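Long-range contacts in pyrroline-5-carboxylate reductase catalytic N-terminal domain-containing protein (Sinorhizobium meliloti, PDB 4HUJ), which is of unknown function but probably binds a dinucleotide such as NAD(P) and is thought to act as an oxidoreductase: residues A31-S36 with L151-L156; V84-V89 with I108-S113. All coordinates share one frame; numbering follows the deposited sequence.

Overall arrangement
Interaction 2 (V84-V89 with I108-S113) lies in the core, its centre about 4 Å from the centre of the chain, whereas the centre of interaction 1 (A31-S36 with L151-L156) is about 10 Å from it and that contact is only partly buried. Their chemistry follows their place. Two neighbouring strands of the central sheet are joined by mostly straight backbone hydrogen bonds with branched aliphatic side chains on both faces; the two helix starts meet through a few methyl groups over a much smaller area. The contacts, with centres about 13 Å apart, touch where Ile34 CG2 packs 3.6 Å from Ala88 O. Along the chain, interaction 2 is nested within the loop that interaction 1 closes.

Interaction 1. Residues A31-S36 with L151-L156; sequences AGAIGS and LPAAVL
Leu151 begins the contact through its backbone, for its O lies 4.2 Å from Ile34 CD1, a loose approach. The isobutyl group of Leu151 leads elsewhere, onto Leu169 and Arg167 of strand 166-173. Pro152 then occupies the N-cap position, where its carbonyl accepts from Leu156 N in the first turn of the short helix 153-156.

The CA atoms of the two segments come nearest at Ala153, whose CA is 4.8 Å from that of Ile34. The methyl of Ala153 points at that of Ala33 and meets it from the side, CB to CB 3.5 Å, and also rests against the backbone there, 3.7 Å from Ile34 N. With one carbon on each side chain, the two helix starts can come this close. Ile34 flanks the alanine pair: its CD1 passes beside Ala153, 4.2 Å from CB.

Leu156, one turn later, supplies the second apolar meeting. Its CG is anti to the backbone N (chi1 -168°), which carries CD2 across to Ile34 CD1 at 3.6 Å. The two branched chains cross at a slant, and both are long enough to meet between the two helices. Leu156 is buried and also touches Ala37 and Leu38, further along the helix of Ile34.

Gly30, Gly32 and Gly35 fit a GxGxxG pattern at the turn from strand 26-30 into helix 32-44. The contact thus packs helix 153-156 against the start of what is probably the dinucleotide-binding helix of a Rossmann fold.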
loop_
_atom_site.group_PDB
_atom_site.type_symbol
_atom_site.label_atom_id
_atom_site.label_comp_id
_atom_site.label_asym_id
_atom_site.label_seq_id
_atom_site.Cartn_x
_atom_site.Cartn_y
_atom_site.Cartn_z
ATOM N N ALA A 31 -4.842 8.734 -1.761
ATOM C CA ALA A 31 -5.904 9.648 -2.121
ATOM C C ALA A 31 -7.185 8.831 -2.188
ATOM O O ALA A 31 -7.140 7.594 -2.206
ATOM C CB ALA A 31 -5.603 10.306 -3.464
ATOM N N GLY A 32 -8.325 9.517 -2.198
ATOM C CA GLY A 32 -9.620 8.846 -2.295
ATOM C C GLY A 32 -9.918 7.903 -1.143
ATOM O O GLY A 32 -9.326 8.011 -0.053
ATOM N N ALA A 33 -10.844 6.981 -1.384
ATOM C CA ALA A 33 -11.321 6.070 -0.345
ATOM C C ALA A 33 -10.233 5.133 0.188
ATOM O O ALA A 33 -10.248 4.779 1.364
ATOM C CB ALA A 33 -12.527 5.280 -0.839
ATOM N N ILE A 34 -9.294 4.737 -0.669
ATOM C CA ILE A 34 -8.238 3.811 -0.247
ATOM C C ILE A 34 -7.233 4.464 0.718
ATOM O O ILE A 34 -6.811 3.842 1.699
ATOM C CB ILE A 34 -7.536 3.117 -1.458
ATOM C CG1 ILE A 34 -6.782 1.857 -1.002
ATOM C CG2 ILE A 34 -6.640 4.080 -2.240
ATOM C CD1 ILE A 34 -7.699 0.664 -0.784
ATOM N N GLY A 35 -6.870 5.713 0.441
ATOM C CA GLY A 35 -5.997 6.484 1.328
ATOM C C GLY A 35 -6.628 6.644 2.700
ATOM O O GLY A 35 -5.961 6.483 3.721
ATOM N N SER A 36 -7.922 6.957 2.715
ATOM C CA SER A 36 -8.682 7.084 3.956
ATOM C C SER A 36 -8.836 5.743 4.683
ATOM O O SER A 36 -8.760 5.692 5.915
ATOM C CB SER A 36 -10.050 7.713 3.681
ATOM O OG SER A 36 -10.791 7.857 4.884
ATOM N N LEU A 151 -8.360 -5.534 -1.982
ATOM C CA LEU A 151 -9.663 -5.284 -1.390
ATOM C C LEU A 151 -10.226 -3.918 -1.755
ATOM O O LEU A 151 -9.484 -2.938 -1.817
ATOM C CB LEU A 151 -9.590 -5.436 0.134
ATOM C CG LEU A 151 -9.190 -6.811 0.677
ATOM C CD1 LEU A 151 -9.210 -6.774 2.188
ATOM C CD2 LEU A 151 -10.117 -7.909 0.147
ATOM N N PRO A 152 -11.553 -3.851 -1.978
ATOM C CA PRO A 152 -12.224 -2.570 -2.082
ATOM C C PRO A 152 -11.990 -1.761 -0.809
ATOM O O PRO A 152 -11.908 -2.336 0.275
ATOM C CB PRO A 152 -13.711 -2.951 -2.175
ATOM C CG PRO A 152 -13.731 -4.365 -2.577
ATOM C CD PRO A 152 -12.496 -4.984 -2.037
ATOM N N ALA A 153 -11.897 -0.442 -0.953
ATOM C CA ALA A 153 -11.697 0.458 0.174
ATOM C C ALA A 153 -12.706 0.240 1.304
ATOM O O ALA A 153 -12.338 0.289 2.477
ATOM C CB ALA A 153 -11.713 1.897 -0.296
ATOM N N ALA A 154 -13.968 -0.022 0.958
ATOM C CA ALA A 154 -15.006 -0.206 1.981
ATOM C C ALA A 154 -14.745 -1.447 2.837
ATOM O O ALA A 154 -15.092 -1.474 4.023
ATOM C CB ALA A 154 -16.390 -0.271 1.344
ATOM N N VAL A 155 -14.124 -2.462 2.234
ATOM C CA VAL A 155 -13.744 -3.674 2.961
ATOM C C VAL A 155 -12.485 -3.403 3.794
ATOM O O VAL A 155 -12.445 -3.739 4.977
ATOM C CB VAL A 155 -13.541 -4.892 2.017
ATOM C CG1 VAL A 155 -13.145 -6.143 2.810
ATOM C CG2 VAL A 155 -14.807 -5.171 1.214
ATOM N N LEU A 156 -11.473 -2.791 3.176
ATOM C CA LEU A 156 -10.221 -2.465 3.860
ATOM C C LEU A 156 -10.447 -1.558 5.079
ATOM O O LEU A 156 -9.784 -1.719 6.101
ATOM C CB LEU A 156 -9.225 -1.805 2.897
ATOM C CG LEU A 156 -7.782 -1.657 3.394
ATOM C CD1 LEU A 156 -7.075 -3.003 3.380
ATOM C CD2 LEU A 156 -7.025 -0.656 2.549
#

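Interaction 2. Residues V84-V89 with I108-S113; sequences VVILAV and IVVDAS
Val85 and Val110 share one backbone bond and each makes another across the strands, setting the register of parallel strands 84-88 and 108-111, which run 20° apart. Val85 N donates to Ile108 O at 2.8 Å, Val110 N to Val85 O at 2.7 Å, and Leu87 N to Val110 O at 2.8 Å, all nearly straight at hydrogen. The last bond, Ala112 N to Leu87 O at 3.1 Å, is more bent (144°), where the second strand has ended.

Apolar packing fills both faces. On one, Val84 lies alongside Ile108 and reaches slantwise to Val110, CG1 to CG2 3.9 Å, while Ile86 runs beside Val110. On the other, Leu87, with CG anti to its carbonyl carbon (chi1 -64°), brings CD1 over to Val109 CG1 at 3.5 Å. The valines and isoleucines are beta-branched and suit a strand. The longer Leu87, unbranched at CB, also reaches Ile94 and Val98 of the connecting helix.

Polar side chains gather at the C-terminal end. Asp111 OD1 accepts twice: from Ser113 N at 3.0 Å, above the carboxylate plane, forming an Asx turn, and from Ser113 OG at 2.7 Å through the syn lone pair. Thr132 OG1 bonds OD2, so both oxygens of this buried carboxylate are engaged.

Within this beta-alpha-beta unit, backbone bonds therefore fix strand alignment, aliphatic groups pack on both faces, and the gripped aspartate ties down the turn leaving the sheet.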
loop_
_atom_site.group_PDB
_atom_site.type_symbol
_atom_site.label_atom_id
_atom_site.label_comp_id
_atom_site.label_asym_id
_atom_site.label_seq_id
_atom_site.Cartn_x
_atom_site.Cartn_y
_atom_site.Cartn_z
ATOM N N VAL A 84 8.952 2.565 4.892
ATOM C CA VAL A 84 7.961 1.822 4.121
ATOM C C VAL A 84 6.992 2.823 3.494
ATOM O O VAL A 84 6.295 3.562 4.206
ATOM C CB VAL A 84 7.203 0.801 4.999
ATOM C CG1 VAL A 84 6.143 0.067 4.189
ATOM C CG2 VAL A 84 8.175 -0.205 5.613
ATOM N N VAL A 85 6.966 2.839 2.166
ATOM C CA VAL A 85 6.178 3.811 1.413
ATOM C C VAL A 85 5.099 3.056 0.649
ATOM O O VAL A 85 5.404 2.250 -0.227
ATOM C CB VAL A 85 7.062 4.651 0.455
ATOM C CG1 VAL A 85 6.211 5.589 -0.414
ATOM C CG2 VAL A 85 8.089 5.470 1.243
ATOM N N ILE A 86 3.845 3.329 0.999
ATOM C CA ILE A 86 2.701 2.618 0.431
ATOM C C ILE A 86 2.092 3.469 -0.667
ATOM O O ILE A 86 1.565 4.549 -0.402
ATOM C CB ILE A 86 1.631 2.301 1.504
ATOM C CG1 ILE A 86 2.250 1.488 2.649
ATOM C CG2 ILE A 86 0.461 1.533 0.870
ATOM C CD1 ILE A 86 1.353 1.354 3.872
ATOM N N LEU A 87 2.174 2.976 -1.897
ATOM C CA LEU A 87 1.653 3.705 -3.049
ATOM C C LEU A 87 0.193 3.338 -3.269
ATOM O O LEU A 87 -0.124 2.338 -3.924
ATOM C CB LEU A 87 2.492 3.423 -4.301
ATOM C CG LEU A 87 3.955 3.880 -4.273
ATOM C CD1 LEU A 87 4.675 3.370 -5.509
ATOM C CD2 LEU A 87 4.084 5.405 -4.176
ATOM N N ALA A 88 -0.680 4.155 -2.685
ATOM C CA ALA A 88 -2.122 3.980 -2.751
ATOM C C ALA A 88 -2.717 5.130 -3.566
ATOM O O ALA A 88 -3.647 5.832 -3.131
ATOM C CB ALA A 88 -2.710 3.933 -1.350
ATOM N N VAL A 89 -2.127 5.330 -4.737
ATOM C CA VAL A 89 -2.564 6.341 -5.695
ATOM C C VAL A 89 -2.888 5.611 -6.991
ATOM O O VAL A 89 -2.545 4.432 -7.129
ATOM C CB VAL A 89 -1.464 7.408 -5.953
ATOM C CG1 VAL A 89 -1.350 8.371 -4.760
ATOM C CG2 VAL A 89 -0.120 6.753 -6.292
ATOM N N ILE A 108 11.446 0.262 1.518
ATOM C CA ILE A 108 10.466 -0.664 0.965
ATOM C C ILE A 108 9.360 0.168 0.342
ATOM O O ILE A 108 8.847 1.096 0.971
ATOM C CB ILE A 108 9.878 -1.588 2.056
ATOM C CG1 ILE A 108 10.947 -2.563 2.555
ATOM C CG2 ILE A 108 8.649 -2.362 1.534
ATOM C CD1 ILE A 108 10.556 -3.296 3.827
ATOM N N VAL A 109 9.007 -0.170 -0.897
ATOM C CA VAL A 109 7.870 0.439 -1.574
ATOM C C VAL A 109 6.780 -0.618 -1.695
ATOM O O VAL A 109 7.033 -1.713 -2.184
ATOM C CB VAL A 109 8.274 0.995 -2.965
ATOM C CG1 VAL A 109 7.045 1.366 -3.801
ATOM C CG2 VAL A 109 9.178 2.203 -2.793
ATOM N N VAL A 110 5.586 -0.293 -1.210
ATOM C CA VAL A 110 4.440 -1.194 -1.315
ATOM C C VAL A 110 3.550 -0.724 -2.463
ATOM O O VAL A 110 2.970 0.357 -2.395
ATOM C CB VAL A 110 3.651 -1.254 0.008
ATOM C CG1 VAL A 110 2.446 -2.191 -0.118
ATOM C CG2 VAL A 110 4.561 -1.721 1.137
ATOM N N ASP A 111 3.465 -1.526 -3.524
ATOM C CA ASP A 111 2.592 -1.206 -4.657
ATOM C C ASP A 111 1.168 -1.682 -4.367
ATOM O O ASP A 111 0.886 -2.879 -4.411
ATOM C CB ASP A 111 3.138 -1.837 -5.944
ATOM C CG ASP A 111 2.280 -1.532 -7.168
ATOM O OD1 ASP A 111 1.421 -0.621 -7.115
ATOM O OD2 ASP A 111 2.471 -2.203 -8.199
ATOM N N ALA A 112 0.279 -0.738 -4.057
ATOM C CA ALA A 112 -1.126 -1.042 -3.799
ATOM C C ALA A 112 -2.029 -0.732 -5.000
ATOM O O ALA A 112 -3.256 -0.807 -4.888
ATOM C CB ALA A 112 -1.614 -0.300 -2.556
ATOM N N SER A 113 -1.420 -0.392 -6.138
ATOM C CA SER A 113 -2.169 0.060 -7.315
ATOM C C SER A 113 -2.613 -1.095 -8.207
ATOM O O SER A 113 -1.997 -2.162 -8.208
ATOM C CB SER A 113 -1.325 1.035 -8.148
ATOM O OG SER A 113 -0.342 0.344 -8.918
#